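Local coordinates for protein cellobiose 2-epimerase (Spirochaeta thermophila DSM 6192, PDB 5ZIG) that probably catalyses the reversible epimerization of cellobiose to 4-O-beta-D-glucosyl-D-mannose, as a member of the N-acylglucosamine 2-epimerase family, at residues I221-F224 against R225-A229. Sequence-based numbering, arbitrary orientation.
Sequences ILIF and RTHIA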
loop_
_atom_site.group_PDB
_atom_site.type_symbol
_atom_site.label_atom_id
_atom_site.label_comp_id
_atom_site.label_asym_id
_atom_site.label_seq_id
_atom_site.Cartn_x
_atom_site.Cartn_y
_atom_site.Cartn_z
ATOM N N ILE A 221 4.868 10.084 12.710
ATOM C CA ILE A 221 4.205 9.361 13.795
ATOM C C ILE A 221 3.418 10.329 14.671
ATOM O O ILE A 221 2.278 10.044 15.062
ATOM C CB ILE A 221 5.228 8.538 14.609
ATOM C CG1 ILE A 221 5.711 7.347 13.782
ATOM C CG2 ILE A 221 4.584 7.991 15.862
ATOM C CD1 ILE A 221 7.188 7.168 13.728
ATOM N N LEU A 222 3.996 11.500 14.960
ATOM C CA LEU A 222 3.285 12.489 15.766
ATOM C C LEU A 222 2.046 13.024 15.055
ATOM O O LEU A 222 1.046 13.335 15.710
ATOM C CB LEU A 222 4.219 13.650 16.138
ATOM C CG LEU A 222 5.286 13.372 17.206
ATOM C CD1 LEU A 222 6.348 14.442 17.154
ATOM C CD2 LEU A 222 4.674 13.302 18.600
ATOM N N ILE A 223 2.099 13.163 13.726
ATOM C CA ILE A 223 0.920 13.574 12.972
ATOM C C ILE A 223 -0.185 12.536 13.142
ATOM O O ILE A 223 -1.350 12.865 13.414
ATOM C CB ILE A 223 1.281 13.770 11.486
ATOM C CG1 ILE A 223 2.345 14.846 11.317
ATOM C CG2 ILE A 223 0.035 14.046 10.644
ATOM C CD1 ILE A 223 1.915 16.206 11.789
ATOM N N PHE A 224 0.177 11.260 12.984
ATOM C CA PHE A 224 -0.795 10.184 13.134
ATOM C C PHE A 224 -1.305 10.096 14.565
ATOM O O PHE A 224 -2.514 9.997 14.778
ATOM C CB PHE A 224 -0.182 8.860 12.677
ATOM C CG PHE A 224 -0.328 8.614 11.191
ATOM C CD1 PHE A 224 -1.492 8.040 10.683
ATOM C CD2 PHE A 224 0.678 8.980 10.300
ATOM C CE1 PHE A 224 -1.640 7.822 9.315
ATOM C CE2 PHE A 224 0.545 8.764 8.932
ATOM C CZ PHE A 224 -0.618 8.189 8.437
ATOM N N ARG A 225 -0.405 10.198 15.558
ATOM C CA ARG A 225 -0.834 10.138 16.958
ATOM C C ARG A 225 -1.777 11.279 17.309
ATOM O O ARG A 225 -2.712 11.098 18.099
ATOM C CB ARG A 225 0.368 10.172 17.910
ATOM C CG ARG A 225 -0.018 9.916 19.376
ATOM C CD ARG A 225 -0.616 8.502 19.493
ATOM N NE ARG A 225 -1.218 8.176 20.786
ATOM C CZ ARG A 225 -2.501 8.375 21.077
ATOM N NH1 ARG A 225 -3.312 8.916 20.174
ATOM N NH2 ARG A 225 -2.975 8.046 22.268
ATOM N N THR A 226 -1.544 12.470 16.746
ATOM C CA THR A 226 -2.250 13.658 17.217
ATOM C C THR A 226 -3.401 14.068 16.308
ATOM O O THR A 226 -4.480 14.404 16.800
ATOM C CB THR A 226 -1.293 14.858 17.368
ATOM O OG1 THR A 226 -0.157 14.508 18.168
ATOM C CG2 THR A 226 -2.013 16.020 18.017
ATOM N N HIS A 227 -3.185 14.089 14.991
ATOM C CA HIS A 227 -4.196 14.629 14.093
ATOM C C HIS A 227 -4.969 13.544 13.346
ATOM O O HIS A 227 -6.195 13.630 13.244
ATOM C CB HIS A 227 -3.564 15.609 13.082
ATOM C CG HIS A 227 -2.882 16.789 13.713
ATOM N ND1 HIS A 227 -3.544 17.698 14.518
ATOM C CD2 HIS A 227 -1.595 17.210 13.657
ATOM C CE1 HIS A 227 -2.690 18.615 14.943
ATOM N NE2 HIS A 227 -1.501 18.345 14.435
ATOM N N ILE A 228 -4.299 12.515 12.832
ATOM C CA ILE A 228 -4.957 11.579 11.928
ATOM C C ILE A 228 -5.664 10.465 12.686
ATOM O O ILE A 228 -6.824 10.152 12.409
ATOM C CB ILE A 228 -3.947 11.017 10.908
ATOM C CG1 ILE A 228 -3.309 12.183 10.138
ATOM C CG2 ILE A 228 -4.654 9.996 9.997
ATOM C CD1 ILE A 228 -2.616 11.819 8.824
ATOM N N ALA A 229 -4.991 9.868 13.666
ATOM C CA ALA A 229 -5.519 8.717 14.399
ATOM C C ALA A 229 -5.491 8.970 15.903
ATOM O O ALA A 229 -4.848 8.229 16.649
ATOM C CB ALA A 229 -4.714 7.467 14.048
#
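The C-terminal end of helix 211-228 widens into a pi-type turn, in which Ile223 O bonds both four and five residues on, and Phe224 O five residues on. The evidence is in the acceptors. Arg225 N still donates to Ile221 O in the regular i to i+4 way, at 2.7 Å and with an N-H...O angle of 164°. Ile223 O instead takes two hydrogen bonds, from His227 N at 2.7 Å and from Ile228 N at 3.0 Å, the donors arriving from opposite faces of the carbonyl plane. Ala229 N then reaches Phe224 O, five residues back, lying in the plane of that carbonyl; Ala229 itself has left helical geometry.

Leu222 O is also shared, between Thr226 N and Thr226 OG1; the hydroxyl, 3.0 Å away, sits beside its own backbone N (chi1 -52°), which turns it back along the helix.

On the buried side Ile228 leans over Phe224. Its CD1 stands 4.2 Å from the ring centroid and 11° off the normal, a CH-pi contact, while CG2 meets CE1 of Phe224 at 3.8 Å and CG1 packs on Ile223 CG2. With an alanine here, the Phe224 face would probably lose its CH-pi partner and Ile223 CG2 its neighbour. Helix 191-208 meets Phe224 and Ile228 through His194, and Trp242 stacks on the His227 ring, whose edge faces Ile223 CD1.

Two shared carbonyls, Leu222 O and Ile223 O, and the i to i+5 bond from Ala229 N thus together engage the donors of the widened turn, while Phe224 and Ile228 join the helix end to helix 191-208, and Phe224 also to helix 275-294.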